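Local coordinates for ginlfy protein (Ginkgo biloba, PDB 4UDE) that probably acts as a DNA-binding transcription factor of the FLO/LFY family, the part here being its SAM oligomerisation domain, at residues A[13-17]-A[18-22]; A[39-42]-A[43-47]; A[76-79]-A[80-84]. All blocks are in the same frame, centred on the assembly; numbering follows the deposited sequence.

In the fold
The three contacts come in series within the helical SAM domain of this LEAFY protein. Interaction 1 is the turn leaving helix 2-15, interaction 2 the start of helix 43-55, and interaction 3 the last turns of helix 63-83. The centres of interactions 1 and 2 are about 17 Å apart, their nearest atoms about 5 Å; the centre of interaction 3 lies about 19 Å from the first and about 16 Å from the second. Helix 63-83 touches both: E76 packs on L14, while K77 NZ probably bonds M41 O and E76 and L80 meet V39. This helix, the last one modelled, thus joins a turn and a helix start on opposite sides of the chain's centre.

Interaction 1: A[13-17]-A[18-22]; sequences ELFRH and YGVRY
A type II beta turn runs from F15 to Y18, leaving helix 2-15, closed by Y18 N donating to F15 O over 3.0 Å; the donor stands 39° out of the carbonyl plane, and the N-H...O angle is a bent 142°. A water extends the link, giving one hydrogen to F15 O (2.7 Å) and one to V20 O (2.8 Å), so F15 O serves two donors. Past the turn, V20 comes back against F15: its CG2, anti to the carbonyl carbon, lies 3.7 Å from F15 CD1, the side chains crossing at a slant. L25 of helix 22-30 touches both. Y18 has CG beside its backbone N (chi1 -67°), which brings the ring beside the turn's carbonyls, CD2 3.3 Å from R16 O, with H17 O over one face and F15 O near the plane at an edge. The Y18 side chain also touches A72 and A75 of helix 63-83. R16, first to leave helical geometry, reaches back to E13 in a salt bridge, NH2 to OE2 at 2.6 Å. F15 O, Y18 N and V20 O are thus held by the turn bond and the water, while F15 and V20 turn carbon to neighbouring helices of the SAM fold.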
ATOM      1  N   GLU A  13       1.658  -9.094  -2.254  1.00 29.42           N
ATOM      2  CA  GLU A  13       3.082  -9.359  -2.074  1.00 29.14           C
ATOM      3  C   GLU A  13       3.790  -8.248  -1.319  1.00 32.21           C
ATOM      4  O   GLU A  13       4.620  -8.546  -0.466  1.00 33.25           O
ATOM      5  CB  GLU A  13       3.775  -9.619  -3.421  1.00 30.52           C
ATOM      6  CG  GLU A  13       3.451 -10.988  -3.997  1.00 43.08           C
ATOM      7  CD  GLU A  13       3.752 -12.150  -3.070  1.00 63.87           C
ATOM      8  OE1 GLU A  13       4.929 -12.309  -2.665  1.00 60.28           O
ATOM      9  OE2 GLU A  13       2.796 -12.884  -2.726  1.00 54.36           O
ATOM     10  N   LEU A  14       3.494  -6.976  -1.641  1.00 26.39           N
ATOM     11  CA  LEU A  14       4.109  -5.843  -0.948  1.00 26.76           C
ATOM     12  C   LEU A  14       3.715  -5.775   0.547  1.00 30.28           C
ATOM     13  O   LEU A  14       4.559  -5.548   1.418  1.00 28.36           O
ATOM     14  CB  LEU A  14       3.739  -4.508  -1.641  1.00 26.41           C
ATOM     15  CG  LEU A  14       4.223  -3.189  -0.961  1.00 29.71           C
ATOM     16  CD1 LEU A  14       5.739  -3.062  -0.982  1.00 28.69           C
ATOM     17  CD2 LEU A  14       3.597  -1.990  -1.605  1.00 28.37           C
ATOM     18  N   PHE A  15       2.423  -5.941   0.814  1.00 27.50           N
ATOM     19  CA  PHE A  15       1.840  -5.777   2.137  1.00 26.69           C
ATOM     20  C   PHE A  15       1.788  -7.024   3.027  1.00 32.09           C
ATOM     21  O   PHE A  15       1.366  -6.914   4.184  1.00 32.05           O
ATOM     22  CB  PHE A  15       0.484  -5.080   2.002  1.00 27.19           C
ATOM     23  CG  PHE A  15       0.600  -3.652   1.507  1.00 27.74           C
ATOM     24  CD1 PHE A  15       1.314  -2.703   2.230  1.00 29.60           C
ATOM     25  CD2 PHE A  15      -0.060  -3.244   0.357  1.00 28.03           C
ATOM     26  CE1 PHE A  15       1.426  -1.387   1.770  1.00 30.72           C
ATOM     27  CE2 PHE A  15       0.032  -1.923  -0.094  1.00 30.89           C
ATOM     28  CZ  PHE A  15       0.766  -1.001   0.618  1.00 29.71           C
ATOM     29  N   ARG A  16       2.243  -8.190   2.505  1.00 28.91           N
ATOM     30  CA  ARG A  16       2.264  -9.461   3.240  1.00 30.56           C
ATOM     31  C   ARG A  16       3.178  -9.327   4.469  1.00 36.85           C
ATOM     32  O   ARG A  16       4.315  -8.879   4.335  1.00 37.64           O
ATOM     33  CB  ARG A  16       2.730 -10.622   2.326  1.00 30.49           C
ATOM     34  CG  ARG A  16       2.261 -12.004   2.808  1.00 40.94           C
ATOM     35  CD  ARG A  16       2.778 -13.154   1.936  1.00 47.37           C
ATOM     36  NE  ARG A  16       2.312 -13.059   0.546  1.00 53.75           N
ATOM     37  CZ  ARG A  16       1.105 -13.429   0.120  1.00 69.11           C
ATOM     38  NH1 ARG A  16       0.222 -13.941   0.967  1.00 62.35           N
ATOM     39  NH2 ARG A  16       0.770 -13.280  -1.153  1.00 57.38           N
ATOM     40  N   HIS A  17       2.685  -9.701   5.648  1.00 34.72           N
ATOM     41  CA  HIS A  17       3.417  -9.608   6.942  1.00 35.97           C
ATOM     42  C   HIS A  17       3.338  -8.190   7.529  1.00 37.27           C
ATOM     43  O   HIS A  17       3.977  -7.918   8.542  1.00 36.72           O
ATOM     44  CB  HIS A  17       4.900 -10.087   6.890  1.00 37.72           C
ATOM     45  CG  HIS A  17       5.151 -11.364   6.140  1.00 42.26           C
ATOM     46  ND1 HIS A  17       4.540 -12.563   6.509  1.00 44.74           N
ATOM     47  CD2 HIS A  17       5.967 -11.593   5.081  1.00 44.33           C
ATOM     48  CE1 HIS A  17       4.986 -13.467   5.650  1.00 44.37           C
ATOM     49  NE2 HIS A  17       5.848 -12.930   4.772  1.00 44.56           N
ATOM     50  N   TYR A  18       2.524  -7.305   6.914  1.00 30.32           N
ATOM     51  CA  TYR A  18       2.332  -5.942   7.381  1.00 28.33           C
ATOM     52  C   TYR A  18       0.930  -5.639   7.880  1.00 32.28           C
ATOM     53  O   TYR A  18       0.644  -4.506   8.221  1.00 33.01           O
ATOM     54  CB  TYR A  18       2.862  -4.928   6.359  1.00 28.17           C
ATOM     55  CG  TYR A  18       4.371  -4.999   6.229  1.00 27.18           C
ATOM     56  CD1 TYR A  18       5.199  -4.256   7.068  1.00 28.29           C
ATOM     57  CD2 TYR A  18       4.972  -5.816   5.271  1.00 27.51           C
ATOM     58  CE1 TYR A  18       6.588  -4.323   6.959  1.00 29.03           C
ATOM     59  CE2 TYR A  18       6.362  -5.892   5.153  1.00 27.58           C
ATOM     60  CZ  TYR A  18       7.165  -5.145   6.004  1.00 34.38           C
ATOM     61  OH  TYR A  18       8.532  -5.203   5.904  1.00 35.38           O
ATOM     62  N   GLY A  19       0.089  -6.668   7.986  1.00 29.27           N
ATOM     63  CA  GLY A  19      -1.266  -6.558   8.518  1.00 28.75           C
ATOM     64  C   GLY A  19      -2.281  -5.795   7.692  1.00 33.21           C
ATOM     65  O   GLY A  19      -3.306  -5.380   8.225  1.00 33.26           O
ATOM     66  N   VAL A  20      -2.050  -5.638   6.382  1.00 30.17           N
ATOM     67  CA  VAL A  20      -3.022  -4.938   5.534  1.00 29.76           C
ATOM     68  C   VAL A  20      -4.094  -5.946   5.115  1.00 33.99           C
ATOM     69  O   VAL A  20      -3.772  -6.999   4.571  1.00 33.85           O
ATOM     70  CB  VAL A  20      -2.345  -4.200   4.358  1.00 32.62           C
ATOM     71  CG1 VAL A  20      -3.364  -3.398   3.557  1.00 32.26           C
ATOM     72  CG2 VAL A  20      -1.239  -3.279   4.879  1.00 31.99           C
ATOM     73  N   ARG A  21      -5.347  -5.674   5.481  1.00 29.77           N
ATOM     74  CA  ARG A  21      -6.457  -6.589   5.208  1.00 30.21           C
ATOM     75  C   ARG A  21      -6.918  -6.572   3.754  1.00 36.01           C
ATOM     76  O   ARG A  21      -6.669  -5.607   3.028  1.00 34.16           O
ATOM     77  CB  ARG A  21      -7.603  -6.395   6.217  1.00 28.44           C
ATOM     78  CG  ARG A  21      -7.116  -6.601   7.664  1.00 31.46           C
ATOM     79  CD  ARG A  21      -8.190  -6.357   8.705  1.00 35.63           C
ATOM     80  NE  ARG A  21      -8.699  -4.985   8.702  1.00 40.68           N
ATOM     81  CZ  ARG A  21      -9.864  -4.622   9.228  1.00 50.35           C
ATOM     82  NH1 ARG A  21     -10.647  -5.520   9.807  1.00 40.92           N
ATOM     83  NH2 ARG A  21     -10.238  -3.350   9.211  1.00 32.47           N
ATOM     84  N   TYR A  22      -7.541  -7.684   3.328  1.00 35.43           N
ATOM     85  CA  TYR A  22      -8.018  -7.953   1.984  1.00 36.23           C
ATOM     86  C   TYR A  22      -8.823  -6.817   1.359  1.00 40.60           C
ATOM     87  O   TYR A  22      -8.538  -6.432   0.230  1.00 39.95           O
ATOM     88  CB  TYR A  22      -8.798  -9.285   1.939  1.00 38.31           C
ATOM     89  CG  TYR A  22      -9.181  -9.684   0.530  1.00 41.87           C
ATOM     90  CD1 TYR A  22      -8.214 -10.068  -0.393  1.00 44.68           C
ATOM     91  CD2 TYR A  22     -10.505  -9.626   0.102  1.00 42.87           C
ATOM     92  CE1 TYR A  22      -8.556 -10.411  -1.702  1.00 46.35           C
ATOM     93  CE2 TYR A  22     -10.860  -9.977  -1.201  1.00 43.87           C
ATOM     94  CZ  TYR A  22      -9.880 -10.369  -2.101  1.00 53.69           C
ATOM     95  OH  TYR A  22     -10.203 -10.721  -3.396  1.00 60.20           O
TER
HETATM   96  O   HOH W   1      -1.138  -7.959   4.494  1.00 37.61           O

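Interaction 2: A[39-42]-A[43-47]; sequences VNMT and EQELD
A capping box opens helix 43-55 of the SAM domain, with T42 at the N-cap and E45 three residues on, each side chain bonding the other's backbone N-H. E45 N donates to T42 OG1 over 3.2 Å; OG1 takes the place between backbone N and carbonyl carbon (chi1 64°), which turns it to the first turn of the helix. In the reverse direction T42 N gives its hydrogen to E45 OE1 at 3.0 Å. That bond is nearly straight, at 164°, although the donor approaches from above the carboxylate plane. Beyond CG the E45 chain is extended, and it crosses T42 obliquely, CG being 3.2 Å from OG1. Two N-H groups that the helix start would otherwise leave without an acceptor are satisfied in this way.

L46 N bonds T42 O, the first regular helical bond. M41 lies just before the cap; its chain bends at chi3 (63°) and brings CE over the start of the helix, 3.6 Å from E45 O. The M41 side chain also touches V49. L46 reaches on to K70 and V73 of helix 63-83, and an alanine here would probably open a gap beside M41 CE and cost the helix start its apolar hold on that helix. E43 points elsewhere, its OE2 in a salt bridge with R74. M41 CE and L46 CD2 stand 3.9 Å apart.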
ATOM      1  N   VAL A  39       6.233   3.264  -3.829  1.00 27.39           N
ATOM      2  CA  VAL A  39       7.665   3.402  -3.467  1.00 28.78           C
ATOM      3  C   VAL A  39       8.295   4.755  -3.867  1.00 33.11           C
ATOM      4  O   VAL A  39       9.379   5.110  -3.385  1.00 33.48           O
ATOM      5  CB  VAL A  39       8.564   2.179  -3.794  1.00 32.70           C
ATOM      6  CG1 VAL A  39       7.927   0.881  -3.286  1.00 32.40           C
ATOM      7  CG2 VAL A  39       8.894   2.088  -5.284  1.00 33.06           C
ATOM      8  N   ASN A  40       7.602   5.515  -4.718  1.00 27.82           N
ATOM      9  CA  ASN A  40       8.096   6.812  -5.141  1.00 27.72           C
ATOM     10  C   ASN A  40       7.347   7.959  -4.490  1.00 32.36           C
ATOM     11  O   ASN A  40       7.602   9.122  -4.821  1.00 32.06           O
ATOM     12  CB  ASN A  40       8.084   6.897  -6.667  1.00 30.13           C
ATOM     13  CG  ASN A  40       9.296   6.265  -7.267  1.00 41.57           C
ATOM     14  OD1 ASN A  40      10.382   6.837  -7.243  1.00 32.64           O
ATOM     15  ND2 ASN A  40       9.168   5.024  -7.671  1.00 37.67           N
ATOM     16  N   MET A  41       6.410   7.636  -3.559  1.00 27.07           N
ATOM     17  CA  MET A  41       5.628   8.645  -2.844  1.00 26.21           C
ATOM     18  C   MET A  41       6.346   9.041  -1.566  1.00 30.09           C
ATOM     19  O   MET A  41       7.078   8.241  -1.012  1.00 28.99           O
ATOM     20  CB  MET A  41       4.221   8.104  -2.506  1.00 27.23           C
ATOM     21  CG  MET A  41       3.268   8.180  -3.679  1.00 28.92           C
ATOM     22  SD  MET A  41       1.753   7.187  -3.473  1.00 31.53           S
ATOM     23  CE  MET A  41       1.013   7.975  -2.053  1.00 28.05           C
ATOM     24  N   THR A  42       6.113  10.253  -1.074  1.00 27.99           N
ATOM     25  CA  THR A  42       6.750  10.666   0.175  1.00 28.91           C
ATOM     26  C   THR A  42       5.939  10.113   1.361  1.00 33.95           C
ATOM     27  O   THR A  42       4.791   9.683   1.182  1.00 32.21           O
ATOM     28  CB  THR A  42       6.851  12.203   0.260  1.00 33.18           C
ATOM     29  OG1 THR A  42       5.539  12.745   0.286  1.00 31.72           O
ATOM     30  CG2 THR A  42       7.684  12.831  -0.883  1.00 29.60           C
ATOM     31  N   GLU A  43       6.521  10.169   2.570  1.00 31.34           N
ATOM     32  CA  GLU A  43       5.841   9.779   3.821  1.00 31.84           C
ATOM     33  C   GLU A  43       4.557  10.579   4.013  1.00 33.53           C
ATOM     34  O   GLU A  43       3.542  10.016   4.438  1.00 32.29           O
ATOM     35  CB  GLU A  43       6.760  10.031   5.024  1.00 33.44           C
ATOM     36  CG  GLU A  43       7.938   9.073   5.060  1.00 42.17           C
ATOM     37  CD  GLU A  43       7.764   7.892   5.989  1.00 55.81           C
ATOM     38  OE1 GLU A  43       6.970   8.006   6.951  1.00 52.08           O
ATOM     39  OE2 GLU A  43       8.486   6.887   5.803  1.00 45.39           O
ATOM     40  N   GLN A  44       4.599  11.892   3.676  1.00 29.95           N
ATOM     41  CA  GLN A  44       3.435  12.785   3.770  1.00 30.01           C
ATOM     42  C   GLN A  44       2.333  12.377   2.775  1.00 32.53           C
ATOM     43  O   GLN A  44       1.161  12.406   3.138  1.00 32.82           O
ATOM     44  CB  GLN A  44       3.839  14.265   3.589  1.00 31.69           C
ATOM     45  CG  GLN A  44       2.688  15.289   3.806  1.00 47.46           C
ATOM     46  CD  GLN A  44       1.982  15.138   5.145  1.00 70.99           C
ATOM     47  OE1 GLN A  44       2.605  15.181   6.217  1.00 68.86           O
ATOM     48  NE2 GLN A  44       0.662  14.933   5.110  1.00 61.07           N
ATOM     49  N   GLU A  45       2.707  11.969   1.542  1.00 28.58           N
ATOM     50  CA  GLU A  45       1.742  11.534   0.513  1.00 27.01           C
ATOM     51  C   GLU A  45       1.082  10.223   0.926  1.00 29.03           C
ATOM     52  O   GLU A  45      -0.114  10.048   0.722  1.00 27.61           O
ATOM     53  CB  GLU A  45       2.404  11.439  -0.873  1.00 27.72           C
ATOM     54  CG  GLU A  45       2.814  12.809  -1.411  1.00 32.27           C
ATOM     55  CD  GLU A  45       3.703  12.800  -2.642  1.00 39.43           C
ATOM     56  OE1 GLU A  45       4.315  11.753  -2.931  1.00 32.58           O
ATOM     57  OE2 GLU A  45       3.801  13.847  -3.318  1.00 45.49           O
ATOM     58  N   LEU A  46       1.850   9.333   1.567  1.00 27.09           N
ATOM     59  CA  LEU A  46       1.310   8.076   2.101  1.00 27.41           C
ATOM     60  C   LEU A  46       0.323   8.376   3.249  1.00 31.81           C
ATOM     61  O   LEU A  46      -0.742   7.755   3.288  1.00 30.13           O
ATOM     62  CB  LEU A  46       2.421   7.126   2.533  1.00 27.78           C
ATOM     63  CG  LEU A  46       3.337   6.643   1.394  1.00 34.16           C
ATOM     64  CD1 LEU A  46       4.693   6.170   1.927  1.00 34.52           C
ATOM     65  CD2 LEU A  46       2.654   5.558   0.522  1.00 37.63           C
ATOM     66  N   ASP A  47       0.618   9.402   4.113  1.00 28.49           N
ATOM     67  CA  ASP A  47      -0.306   9.826   5.183  1.00 28.79           C
ATOM     68  C   ASP A  47      -1.632  10.323   4.600  1.00 32.18           C
ATOM     69  O   ASP A  47      -2.696   9.988   5.117  1.00 30.89           O
ATOM     70  CB  ASP A  47       0.315  10.918   6.078  1.00 31.05           C
ATOM     71  CG  ASP A  47       1.458  10.429   6.951  1.00 41.71           C
ATOM     72  OD1 ASP A  47       1.423   9.252   7.368  1.00 40.15           O
ATOM     73  OD2 ASP A  47       2.378  11.237   7.236  1.00 52.21           O
TER

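Interaction 3: A[76-79]-A[80-84]; sequences EKRR and LDELE
The last turns of helix 63-83 in the SAM domain are held by i to i+4 backbone bonds, from L80 N to E76 O, D81 N to K77 O, E82 N to R78 O and L83 N to R79 O. The last is the longest and most bent, at 3.2 Å.

Two charged pairs lie on different faces of the helix. In a salt bridge, R79 grips E76 side-on with two nitrogens: NE meets OE1 at 2.8 Å in an almost straight bond (177°), NH2 meets OE2, each oxygen being met on its syn side. The double hold fixes the rotation of both flat groups. R78 and E82 run side by side, E82 OE2 lying 3.4 Å from R78 CG, against the aliphatic part of the arginine; R78 NE and E82 OE2 stay 4.3 Å apart, beyond a salt bridge, the guanidinium and carboxylate planes turned 62° apart. K77 points elsewhere, its NZ bonding M41 O.

L80 supplies the carbon side of the contact, packed against the E76-R79 pair. Its CG lies beside the backbone N (chi1 -65°), which sends CD1 to E76 OE2 and CD2 to R79 NH2, the side chain slanting across both. E76 and L80 also touch V39. L80 CD1 is 3.5 Å from E76 OE2, and CD2 is 3.7 Å from R79 NH2.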
ATOM      1  N   GLU A  76      10.337  -1.678   1.635  1.00 29.94           N
ATOM      2  CA  GLU A  76      10.547  -1.854   0.201  1.00 28.19           C
ATOM      3  C   GLU A  76      11.515  -0.808  -0.353  1.00 31.51           C
ATOM      4  O   GLU A  76      12.369  -1.162  -1.148  1.00 31.55           O
ATOM      5  CB  GLU A  76       9.218  -1.930  -0.564  1.00 28.97           C
ATOM      6  CG  GLU A  76       9.343  -2.203  -2.073  1.00 34.09           C
ATOM      7  CD  GLU A  76      10.044  -3.461  -2.565  1.00 43.96           C
ATOM      8  OE1 GLU A  76      10.301  -4.388  -1.762  1.00 34.70           O
ATOM      9  OE2 GLU A  76      10.336  -3.521  -3.777  1.00 39.83           O
ATOM     10  N   LYS A  77      11.411   0.454   0.110  1.00 29.93           N
ATOM     11  CA  LYS A  77      12.295   1.570  -0.265  1.00 30.98           C
ATOM     12  C   LYS A  77      13.730   1.245   0.161  1.00 38.55           C
ATOM     13  O   LYS A  77      14.649   1.395  -0.638  1.00 38.01           O
ATOM     14  CB  LYS A  77      11.848   2.882   0.405  1.00 32.55           C
ATOM     15  CG  LYS A  77      10.723   3.624  -0.309  1.00 35.70           C
ATOM     16  CD  LYS A  77      10.319   4.908   0.474  1.00 37.12           C
ATOM     17  CE  LYS A  77       9.190   5.678  -0.193  1.00 37.36           C
ATOM     18  NZ  LYS A  77       8.863   6.969   0.487  1.00 37.14           N
ATOM     19  N   ARG A  78      13.901   0.720   1.393  1.00 37.14           N
ATOM     20  CA  ARG A  78      15.209   0.324   1.919  1.00 37.42           C
ATOM     21  C   ARG A  78      15.775  -0.884   1.146  1.00 42.23           C
ATOM     22  O   ARG A  78      16.966  -0.896   0.829  1.00 42.15           O
ATOM     23  CB  ARG A  78      15.116   0.063   3.428  1.00 37.16           C
ATOM     24  CG  ARG A  78      16.451  -0.238   4.105  1.00 50.10           C
ATOM     25  CD  ARG A  78      16.319  -0.448   5.600  1.00 61.38           C
ATOM     26  NE  ARG A  78      15.510  -1.627   5.920  1.00 73.42           N
ATOM     27  CZ  ARG A  78      14.263  -1.579   6.383  1.00 80.06           C
ATOM     28  NH1 ARG A  78      13.668  -0.408   6.591  1.00 65.06           N
ATOM     29  NH2 ARG A  78      13.600  -2.701   6.642  1.00 55.22           N
ATOM     30  N   ARG A  79      14.922  -1.872   0.804  1.00 38.58           N
ATOM     31  CA  ARG A  79      15.344  -3.037   0.016  1.00 38.13           C
ATOM     32  C   ARG A  79      15.830  -2.585  -1.375  1.00 43.78           C
ATOM     33  O   ARG A  79      16.893  -3.033  -1.811  1.00 43.53           O
ATOM     34  CB  ARG A  79      14.207  -4.063  -0.105  1.00 36.35           C
ATOM     35  CG  ARG A  79      14.638  -5.419  -0.645  1.00 31.81           C
ATOM     36  CD  ARG A  79      13.451  -6.300  -1.031  1.00 36.43           C
ATOM     37  NE  ARG A  79      12.709  -5.774  -2.190  1.00 41.89           N
ATOM     38  CZ  ARG A  79      13.071  -5.917  -3.462  1.00 50.97           C
ATOM     39  NH1 ARG A  79      14.185  -6.566  -3.774  1.00 45.61           N
ATOM     40  NH2 ARG A  79      12.332  -5.399  -4.431  1.00 39.00           N
ATOM     41  N   LEU A  80      15.097  -1.664  -2.038  1.00 41.32           N
ATOM     42  CA  LEU A  80      15.498  -1.174  -3.368  1.00 42.65           C
ATOM     43  C   LEU A  80      16.796  -0.346  -3.378  1.00 52.14           C
ATOM     44  O   LEU A  80      17.612  -0.507  -4.291  1.00 51.62           O
ATOM     45  CB  LEU A  80      14.356  -0.443  -4.095  1.00 42.21           C
ATOM     46  CG  LEU A  80      13.153  -1.308  -4.467  1.00 46.68           C
ATOM     47  CD1 LEU A  80      11.856  -0.477  -4.491  1.00 46.66           C
ATOM     48  CD2 LEU A  80      13.384  -2.060  -5.770  1.00 46.00           C
ATOM     49  N   ASP A  81      16.988   0.516  -2.356  1.00 52.89           N
ATOM     50  CA  ASP A  81      18.177   1.366  -2.191  1.00 54.41           C
ATOM     51  C   ASP A  81      19.434   0.523  -1.955  1.00 60.77           C
ATOM     52  O   ASP A  81      20.451   0.768  -2.605  1.00 60.46           O
ATOM     53  CB  ASP A  81      17.985   2.380  -1.034  1.00 56.32           C
ATOM     54  CG  ASP A  81      16.945   3.469  -1.268  1.00 68.26           C
ATOM     55  OD1 ASP A  81      16.539   3.673  -2.442  1.00 67.91           O
ATOM     56  OD2 ASP A  81      16.529   4.112  -0.278  1.00 76.61           O
ATOM     57  N   GLU A  82      19.353  -0.468  -1.032  1.00 59.41           N
ATOM     58  CA  GLU A  82      20.425  -1.418  -0.689  1.00 60.58           C
ATOM     59  C   GLU A  82      20.826  -2.268  -1.895  1.00 67.63           C
ATOM     60  O   GLU A  82      21.990  -2.642  -2.008  1.00 68.16           O
ATOM     61  CB  GLU A  82      20.003  -2.337   0.466  1.00 62.01           C
ATOM     62  CG  GLU A  82      20.060  -1.681   1.837  1.00 74.95           C
ATOM     63  CD  GLU A  82      19.422  -2.441   2.990  1.00102.95           C
ATOM     64  OE1 GLU A  82      18.888  -3.554   2.766  1.00 94.89           O
ATOM     65  OE2 GLU A  82      19.449  -1.910   4.125  1.00103.78           O
ATOM     66  N   LEU A  83      19.861  -2.562  -2.791  1.00 66.01           N
ATOM     67  CA  LEU A  83      20.069  -3.318  -4.028  1.00 66.53           C
ATOM     68  C   LEU A  83      20.822  -2.447  -5.027  1.00 73.79           C
ATOM     69  O   LEU A  83      21.736  -2.954  -5.677  1.00 74.20           O
ATOM     70  CB  LEU A  83      18.719  -3.784  -4.611  1.00 66.27           C
ATOM     71  CG  LEU A  83      18.740  -4.798  -5.758  1.00 70.10           C
ATOM     72  CD1 LEU A  83      19.141  -6.180  -5.270  1.00 69.99           C
ATOM     73  CD2 LEU A  83      17.386  -4.874  -6.422  1.00 70.99           C
ATOM     74  N   GLU A  84      20.477  -1.132  -5.111  1.00 72.47           N
ATOM     75  CA  GLU A  84      21.118  -0.138  -5.994  1.00 73.61           C
ATOM     76  C   GLU A  84      22.642   0.005  -5.751  1.00 79.12           C
ATOM     77  O   GLU A  84      23.351   0.553  -6.601  1.00 78.69           O
ATOM     78  CB  GLU A  84      20.416   1.228  -5.896  1.00 75.32           C
ATOM     79  CG  GLU A  84      19.172   1.356  -6.766  1.00 91.07           C
ATOM     80  CD  GLU A  84      18.303   2.581  -6.523  1.00122.74           C
ATOM     81  OE1 GLU A  84      18.856   3.700  -6.410  1.00120.33           O
ATOM     82  OE2 GLU A  84      17.061   2.423  -6.480  1.00120.35           O
TER